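Local coordinates for protein NADPH-flavin oxidoreductase (Vibrio harveyi, PDB 1BKJ) that catalyses the NADPH-dependent reduction of FMN to FMNH2, supplying reduced flavin to luciferase for bioluminescence, at residues P91-I103 with I228-R240. Residues are numbered along the deposited sequence; the frame is centred on the assembly and turned at random.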
ATOM      1  N   PRO A  91     -20.955 -15.739  -8.269  1.00 22.39           N
ATOM      2  CA  PRO A  91     -20.086 -16.907  -8.051  1.00 22.64           C
ATOM      3  C   PRO A  91     -19.113 -17.223  -9.188  1.00 22.83           C
ATOM      4  O   PRO A  91     -18.218 -18.050  -9.013  1.00 23.47           O
ATOM      5  CB  PRO A  91     -21.082 -18.048  -7.846  1.00 23.00           C
ATOM      6  CG  PRO A  91     -22.358 -17.356  -7.459  1.00 23.91           C
ATOM      7  CD  PRO A  91     -22.356 -16.175  -8.368  1.00 22.64           C
ATOM      8  N   ASP A  92     -19.273 -16.554 -10.330  1.00 22.89           N
ATOM      9  CA  ASP A  92     -18.395 -16.759 -11.489  1.00 23.54           C
ATOM     10  C   ASP A  92     -17.074 -15.994 -11.428  1.00 22.65           C
ATOM     11  O   ASP A  92     -16.229 -16.160 -12.301  1.00 22.61           O
ATOM     12  CB  ASP A  92     -19.117 -16.443 -12.808  1.00 25.37           C
ATOM     13  CG  ASP A  92     -20.169 -17.483 -13.173  1.00 27.58           C
ATOM     14  OD1 ASP A  92     -20.011 -18.679 -12.813  1.00 28.88           O
ATOM     15  OD2 ASP A  92     -21.157 -17.093 -13.836  1.00 29.60           O
ATOM     16  N   VAL A  93     -16.895 -15.186 -10.379  1.00 21.49           N
ATOM     17  CA  VAL A  93     -15.677 -14.404 -10.146  1.00 20.64           C
ATOM     18  C   VAL A  93     -14.456 -15.343 -10.032  1.00 20.04           C
ATOM     19  O   VAL A  93     -14.521 -16.379  -9.357  1.00 19.49           O
ATOM     20  CB  VAL A  93     -15.840 -13.526  -8.836  1.00 20.87           C
ATOM     21  CG1 VAL A  93     -14.506 -12.990  -8.306  1.00 21.44           C
ATOM     22  CG2 VAL A  93     -16.749 -12.349  -9.109  1.00 20.88           C
ATOM     23  N   GLN A  94     -13.409 -15.013 -10.798  1.00 19.74           N
ATOM     24  CA  GLN A  94     -12.135 -15.749 -10.812  1.00 19.40           C
ATOM     25  C   GLN A  94     -11.166 -14.888 -10.008  1.00 18.56           C
ATOM     26  O   GLN A  94     -10.606 -13.912 -10.520  1.00 17.97           O
ATOM     27  CB  GLN A  94     -11.614 -15.963 -12.244  1.00 19.62           C
ATOM     28  CG  GLN A  94     -12.574 -16.738 -13.156  1.00 21.78           C
ATOM     29  CD  GLN A  94     -11.923 -17.221 -14.444  1.00 23.43           C
ATOM     30  OE1 GLN A  94     -11.231 -18.235 -14.451  1.00 25.44           O
ATOM     31  NE2 GLN A  94     -12.176 -16.521 -15.545  1.00 24.10           N
ATOM     32  N   ALA A  95     -11.013 -15.249  -8.734  1.00 17.79           N
ATOM     33  CA  ALA A  95     -10.168 -14.524  -7.788  1.00 17.53           C
ATOM     34  C   ALA A  95      -8.715 -15.013  -7.608  1.00 17.41           C
ATOM     35  O   ALA A  95      -7.944 -14.391  -6.859  1.00 17.01           O
ATOM     36  CB  ALA A  95     -10.880 -14.476  -6.433  1.00 17.95           C
ATOM     37  N   ASP A  96      -8.333 -16.059  -8.350  1.00 16.98           N
ATOM     38  CA  ASP A  96      -7.011 -16.683  -8.231  1.00 16.51           C
ATOM     39  C   ASP A  96      -5.818 -16.140  -9.015  1.00 15.86           C
ATOM     40  O   ASP A  96      -4.708 -16.673  -8.903  1.00 16.16           O
ATOM     41  CB  ASP A  96      -7.128 -18.214  -8.404  1.00 18.11           C
ATOM     42  CG  ASP A  96      -7.586 -18.635  -9.800  1.00 20.46           C
ATOM     43  OD1 ASP A  96      -8.469 -17.976 -10.398  1.00 21.25           O
ATOM     44  OD2 ASP A  96      -7.059 -19.651 -10.293  1.00 22.27           O
ATOM     45  N   PHE A  97      -6.029 -15.095  -9.809  1.00 15.21           N
ATOM     46  CA  PHE A  97      -4.927 -14.498 -10.560  1.00 14.77           C
ATOM     47  C   PHE A  97      -4.066 -13.634  -9.627  1.00 15.36           C
ATOM     48  O   PHE A  97      -4.604 -12.844  -8.840  1.00 15.40           O
ATOM     49  CB  PHE A  97      -5.466 -13.653 -11.712  1.00 14.26           C
ATOM     50  CG  PHE A  97      -6.073 -14.457 -12.812  1.00 13.91           C
ATOM     51  CD1 PHE A  97      -5.263 -15.003 -13.829  1.00 14.04           C
ATOM     52  CD2 PHE A  97      -7.462 -14.676 -12.847  1.00 13.75           C
ATOM     53  CE1 PHE A  97      -5.828 -15.761 -14.879  1.00 14.22           C
ATOM     54  CE2 PHE A  97      -8.049 -15.430 -13.886  1.00 15.06           C
ATOM     55  CZ  PHE A  97      -7.225 -15.979 -14.912  1.00 14.52           C
ATOM     56  N   THR A  98      -2.740 -13.787  -9.718  1.00 15.20           N
ATOM     57  CA  THR A  98      -1.765 -13.035  -8.898  1.00 14.78           C
ATOM     58  C   THR A  98      -1.987 -11.514  -8.959  1.00 14.64           C
ATOM     59  O   THR A  98      -1.762 -10.824  -7.964  1.00 14.70           O
ATOM     60  CB  THR A  98      -0.311 -13.444  -9.269  1.00 14.45           C
ATOM     61  OG1 THR A  98      -0.149 -14.846  -9.007  1.00 14.61           O
ATOM     62  CG2 THR A  98       0.739 -12.675  -8.460  1.00 13.78           C
ATOM     63  N   GLU A  99      -2.504 -11.025 -10.094  1.00 14.72           N
ATOM     64  CA  GLU A  99      -2.831  -9.604 -10.295  1.00 14.41           C
ATOM     65  C   GLU A  99      -3.759  -9.093  -9.187  1.00 14.22           C
ATOM     66  O   GLU A  99      -3.570  -8.002  -8.654  1.00 14.25           O
ATOM     67  CB  GLU A  99      -3.511  -9.428 -11.664  1.00 14.79           C
ATOM     68  CG  GLU A  99      -4.309  -8.128 -11.906  1.00 15.28           C
ATOM     69  CD  GLU A  99      -3.469  -6.865 -11.983  1.00 16.26           C
ATOM     70  OE1 GLU A  99      -2.222  -6.936 -11.978  1.00 16.78           O
ATOM     71  OE2 GLU A  99      -4.072  -5.777 -12.072  1.00 16.91           O
ATOM     72  N   LEU A 100      -4.729  -9.930  -8.832  1.00 14.02           N
ATOM     73  CA  LEU A 100      -5.714  -9.614  -7.810  1.00 13.61           C
ATOM     74  C   LEU A 100      -5.140  -9.547  -6.387  1.00 13.27           C
ATOM     75  O   LEU A 100      -5.576  -8.727  -5.575  1.00 13.32           O
ATOM     76  CB  LEU A 100      -6.911 -10.562  -7.943  1.00 12.70           C
ATOM     77  CG  LEU A 100      -7.617 -10.433  -9.303  1.00 12.61           C
ATOM     78  CD1 LEU A 100      -8.781 -11.366  -9.357  1.00 12.24           C
ATOM     79  CD2 LEU A 100      -8.065  -9.002  -9.595  1.00 11.69           C
ATOM     80  N   THR A 101      -4.110 -10.354  -6.133  1.00 13.37           N
ATOM     81  CA  THR A 101      -3.407 -10.360  -4.849  1.00 13.47           C
ATOM     82  C   THR A 101      -2.515  -9.101  -4.794  1.00 13.47           C
ATOM     83  O   THR A 101      -2.399  -8.481  -3.733  1.00 13.40           O
ATOM     84  CB  THR A 101      -2.614 -11.695  -4.639  1.00 14.16           C
ATOM     85  OG1 THR A 101      -3.554 -12.758  -4.424  1.00 14.66           O
ATOM     86  CG2 THR A 101      -1.663 -11.628  -3.436  1.00 14.35           C
ATOM     87  N   LEU A 102      -1.951  -8.694  -5.945  1.00 13.57           N
ATOM     88  CA  LEU A 102      -1.128  -7.487  -6.017  1.00 13.80           C
ATOM     89  C   LEU A 102      -1.986  -6.271  -5.741  1.00 13.68           C
ATOM     90  O   LEU A 102      -1.556  -5.379  -5.014  1.00 13.94           O
ATOM     91  CB  LEU A 102      -0.473  -7.287  -7.383  1.00 15.80           C
ATOM     92  CG  LEU A 102       0.749  -8.077  -7.831  1.00 17.76           C
ATOM     93  CD1 LEU A 102       1.362  -7.328  -9.018  1.00 18.33           C
ATOM     94  CD2 LEU A 102       1.777  -8.205  -6.692  1.00 19.53           C
ATOM     95  N   ILE A 103      -3.207  -6.263  -6.293  1.00 13.23           N
ATOM     96  CA  ILE A 103      -4.168  -5.164  -6.088  1.00 13.10           C
ATOM     97  C   ILE A 103      -4.557  -5.134  -4.613  1.00 12.53           C
ATOM     98  O   ILE A 103      -4.566  -4.066  -4.015  1.00 12.68           O
ATOM     99  CB  ILE A 103      -5.430  -5.294  -7.006  1.00 13.18           C
ATOM    100  CG1 ILE A 103      -5.086  -4.798  -8.407  1.00 13.10           C
ATOM    101  CG2 ILE A 103      -6.644  -4.478  -6.461  1.00 13.11           C
ATOM    102  CD1 ILE A 103      -6.194  -5.049  -9.435  1.00 14.13           C
ATOM    103  N   ILE A 228       4.105 -18.742   3.011  1.00 13.54           N
ATOM    104  CA  ILE A 228       3.221 -17.708   2.468  1.00 14.13           C
ATOM    105  C   ILE A 228       2.485 -18.031   1.162  1.00 14.53           C
ATOM    106  O   ILE A 228       1.268 -17.793   1.101  1.00 14.07           O
ATOM    107  CB  ILE A 228       3.932 -16.291   2.488  1.00 14.66           C
ATOM    108  CG1 ILE A 228       4.005 -15.777   3.933  1.00 14.61           C
ATOM    109  CG2 ILE A 228       3.247 -15.246   1.559  1.00 15.21           C
ATOM    110  CD1 ILE A 228       2.658 -15.517   4.609  1.00 14.72           C
ATOM    111  N   LEU A 229       3.185 -18.565   0.146  1.00 14.18           N
ATOM    112  CA  LEU A 229       2.522 -18.947  -1.117  1.00 14.59           C
ATOM    113  C   LEU A 229       1.533 -20.111  -0.869  1.00 14.78           C
ATOM    114  O   LEU A 229       0.413 -20.035  -1.364  1.00 15.04           O
ATOM    115  CB  LEU A 229       3.503 -19.216  -2.280  1.00 14.85           C
ATOM    116  CG  LEU A 229       2.917 -19.454  -3.685  1.00 14.42           C
ATOM    117  CD1 LEU A 229       2.169 -18.226  -4.201  1.00 15.37           C
ATOM    118  CD2 LEU A 229       4.029 -19.820  -4.636  1.00 14.67           C
ATOM    119  N   PRO A 230       1.915 -21.182  -0.102  1.00 14.32           N
ATOM    120  CA  PRO A 230       0.932 -22.249   0.137  1.00 14.42           C
ATOM    121  C   PRO A 230      -0.296 -21.717   0.925  1.00 14.01           C
ATOM    122  O   PRO A 230      -1.424 -22.148   0.683  1.00 13.88           O
ATOM    123  CB  PRO A 230       1.722 -23.263   0.965  1.00 14.62           C
ATOM    124  CG  PRO A 230       3.050 -23.168   0.395  1.00 15.15           C
ATOM    125  CD  PRO A 230       3.264 -21.685   0.250  1.00 14.51           C
ATOM    126  N   TYR A 231      -0.066 -20.746   1.820  1.00 13.60           N
ATOM    127  CA  TYR A 231      -1.157 -20.119   2.584  1.00 13.84           C
ATOM    128  C   TYR A 231      -2.119 -19.363   1.638  1.00 13.50           C
ATOM    129  O   TYR A 231      -3.329 -19.497   1.778  1.00 13.78           O
ATOM    130  CB  TYR A 231      -0.636 -19.165   3.678  1.00 13.05           C
ATOM    131  CG  TYR A 231      -1.708 -18.219   4.226  1.00 13.78           C
ATOM    132  CD1 TYR A 231      -2.808 -18.717   4.971  1.00 13.38           C
ATOM    133  CD2 TYR A 231      -1.672 -16.827   3.933  1.00 13.47           C
ATOM    134  CE1 TYR A 231      -3.856 -17.847   5.399  1.00 13.44           C
ATOM    135  CE2 TYR A 231      -2.713 -15.955   4.366  1.00 13.84           C
ATOM    136  CZ  TYR A 231      -3.798 -16.479   5.093  1.00 13.23           C
ATOM    137  OH  TYR A 231      -4.817 -15.651   5.501  1.00 12.80           O
ATOM    138  N   LEU A 232      -1.583 -18.514   0.758  1.00 13.43           N
ATOM    139  CA  LEU A 232      -2.406 -17.767  -0.193  1.00 13.14           C
ATOM    140  C   LEU A 232      -3.184 -18.733  -1.088  1.00 13.57           C
ATOM    141  O   LEU A 232      -4.395 -18.583  -1.227  1.00 13.95           O
ATOM    142  CB  LEU A 232      -1.547 -16.809  -1.031  1.00 13.33           C
ATOM    143  CG  LEU A 232      -0.961 -15.555  -0.347  1.00 14.54           C
ATOM    144  CD1 LEU A 232      -0.055 -14.807  -1.311  1.00 14.15           C
ATOM    145  CD2 LEU A 232      -2.066 -14.626   0.172  1.00 14.76           C
ATOM    146  N   ASN A 233      -2.509 -19.780  -1.578  1.00 13.71           N
ATOM    147  CA  ASN A 233      -3.118 -20.810  -2.431  1.00 14.37           C
ATOM    148  C   ASN A 233      -4.237 -21.581  -1.726  1.00 14.80           C
ATOM    149  O   ASN A 233      -5.219 -21.936  -2.373  1.00 15.67           O
ATOM    150  CB  ASN A 233      -2.070 -21.810  -2.943  1.00 14.11           C
ATOM    151  CG  ASN A 233      -1.065 -21.197  -3.914  1.00 14.41           C
ATOM    152  OD1 ASN A 233      -0.058 -21.828  -4.225  1.00 15.26           O
ATOM    153  ND2 ASN A 233      -1.319 -19.981  -4.383  1.00 13.74           N
ATOM    154  N   SER A 234      -4.097 -21.812  -0.410  1.00 14.67           N
ATOM    155  CA  SER A 234      -5.103 -22.517   0.410  1.00 14.96           C
ATOM    156  C   SER A 234      -6.396 -21.696   0.557  1.00 15.16           C
ATOM    157  O   SER A 234      -7.462 -22.251   0.833  1.00 16.06           O
ATOM    158  CB  SER A 234      -4.554 -22.884   1.806  1.00 14.68           C
ATOM    159  OG  SER A 234      -4.529 -21.776   2.706  1.00 14.26           O
ATOM    160  N   LYS A 235      -6.284 -20.378   0.374  1.00 14.73           N
ATOM    161  CA  LYS A 235      -7.434 -19.476   0.433  1.00 14.67           C
ATOM    162  C   LYS A 235      -7.956 -19.176  -0.979  1.00 15.13           C
ATOM    163  O   LYS A 235      -8.907 -18.417  -1.158  1.00 14.92           O
ATOM    164  CB  LYS A 235      -7.091 -18.176   1.181  1.00 14.36           C
ATOM    165  CG  LYS A 235      -6.580 -18.333   2.645  1.00 13.59           C
ATOM    166  CD  LYS A 235      -7.420 -19.254   3.570  1.00 14.16           C
ATOM    167  CE  LYS A 235      -8.891 -18.840   3.779  1.00 14.34           C
ATOM    168  NZ  LYS A 235      -9.049 -17.426   4.182  1.00 14.59           N
ATOM    169  N   GLY A 236      -7.317 -19.802  -1.969  1.00 15.02           N
ATOM    170  CA  GLY A 236      -7.705 -19.650  -3.360  1.00 15.39           C
ATOM    171  C   GLY A 236      -7.126 -18.449  -4.066  1.00 15.55           C
ATOM    172  O   GLY A 236      -7.641 -18.044  -5.108  1.00 15.47           O
ATOM    173  N   LEU A 237      -6.060 -17.879  -3.511  1.00 15.10           N
ATOM    174  CA  LEU A 237      -5.421 -16.701  -4.092  1.00 15.04           C
ATOM    175  C   LEU A 237      -4.070 -17.013  -4.728  1.00 15.19           C
ATOM    176  O   LEU A 237      -3.435 -18.006  -4.376  1.00 15.49           O
ATOM    177  CB  LEU A 237      -5.252 -15.629  -3.007  1.00 15.07           C
ATOM    178  CG  LEU A 237      -6.532 -15.114  -2.336  1.00 15.52           C
ATOM    179  CD1 LEU A 237      -6.196 -14.269  -1.142  1.00 15.22           C
ATOM    180  CD2 LEU A 237      -7.367 -14.324  -3.339  1.00 16.20           C
ATOM    181  N   ALA A 238      -3.665 -16.184  -5.691  1.00 15.22           N
ATOM    182  CA  ALA A 238      -2.372 -16.283  -6.393  1.00 15.87           C
ATOM    183  C   ALA A 238      -1.935 -17.679  -6.863  1.00 16.29           C
ATOM    184  O   ALA A 238      -0.815 -18.136  -6.580  1.00 16.29           O
ATOM    185  CB  ALA A 238      -1.266 -15.615  -5.542  1.00 15.96           C
ATOM    186  N   LYS A 239      -2.838 -18.354  -7.568  1.00 16.78           N
ATOM    187  CA  LYS A 239      -2.582 -19.701  -8.075  1.00 17.65           C
ATOM    188  C   LYS A 239      -1.999 -19.703  -9.483  1.00 17.79           C
ATOM    189  O   LYS A 239      -1.476 -20.720  -9.939  1.00 18.45           O
ATOM    190  CB  LYS A 239      -3.861 -20.538  -8.018  1.00 17.57           C
ATOM    191  CG  LYS A 239      -4.340 -20.804  -6.589  1.00 19.23           C
ATOM    192  CD  LYS A 239      -5.670 -21.536  -6.522  1.00 21.13           C
ATOM    193  CE  LYS A 239      -5.517 -23.033  -6.701  1.00 23.75           C
ATOM    194  NZ  LYS A 239      -6.853 -23.709  -6.682  1.00 25.69           N
ATOM    195  N   ARG A 240      -2.113 -18.562 -10.161  1.00 17.47           N
ATOM    196  CA  ARG A 240      -1.613 -18.371 -11.527  1.00 17.84           C
ATOM    197  C   ARG A 240      -1.426 -16.883 -11.801  1.00 18.25           C
ATOM    198  O   ARG A 240      -1.704 -16.072 -10.899  1.00 18.52           O
ATOM    199  CB  ARG A 240      -2.573 -18.992 -12.572  1.00 17.74           C
ATOM    200  CG  ARG A 240      -4.003 -18.536 -12.458  1.00 17.41           C
ATOM    201  CD  ARG A 240      -4.923 -19.297 -13.377  1.00 18.56           C
ATOM    202  NE  ARG A 240      -6.299 -19.135 -12.914  1.00 18.96           N
ATOM    203  CZ  ARG A 240      -7.386 -19.217 -13.679  1.00 20.46           C
ATOM    204  NH1 ARG A 240      -7.284 -19.462 -14.986  1.00 19.88           N
ATOM    205  NH2 ARG A 240      -8.588 -19.020 -13.139  1.00 19.76           N
ATOM    206  OXT ARG A 240      -0.987 -16.535 -12.908  1.00 18.78           O
TER
HETATM  207  O   HOH W   1      -5.278 -13.845  -6.381  1.00 11.94           O
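Arg240, the C-terminal residue, closes over Asp96 and Phe97 just ahead of helix 98-121. Its guanidinium grips the Asp96 carboxylate side-on: NH2 donates to OD1 (2.9 Å), meeting the syn lone pair near the guanidinium plane, whereas NE reaches OD2 (2.8 Å) from above the carboxylate plane, in keeping with the 47° between the carboxylate and guanidinium planes. The same NH2 also donates to Gln94 OE1 (3.1 Å), while Gln94 NE2 bonds to Ala221 O of the second subunit. One guanidinium face lies on the Phe97 ring, with CZ of Arg240 3.5 Å from CZ of Phe97, an off-centre cation-pi stack with planes 24° apart.

The chain terminus is held too. Arg240 O accepts from both Thr98 N (2.8 Å), in the carbonyl plane, and Thr98 OG1 (2.7 Å), above it; chi1 of -61° sets Thr98 OG1 beside its own backbone N, where it reaches the oxygen that N already bonds. Asp96 O takes Lys239 N (2.8 Å) and, weakly, Arg240 N. Ala238 N, poorly angled toward Asp96 O, donates instead to a water, which also accepts from Thr101 OG1 and donates to Ala95 O and Phe97 O. Asn233 ND2 donates to Leu237 O, tying the segment after helix 228-234 back to its last turn, which ends in a Schellman motif at Gly236. Leu232 CD1 meets Thr101 CG2 through methyl packing.

With the Asp96 carboxylate, the Arg240 guanidinium and Arg240 O all bonded, the chemistry implies a C-terminal tail of this nitroreductase-family subunit fastened mainly by polar bonds to loop 94-97 and the first residue of helix 98-121, beside the dimer interface and away from the FMN sites.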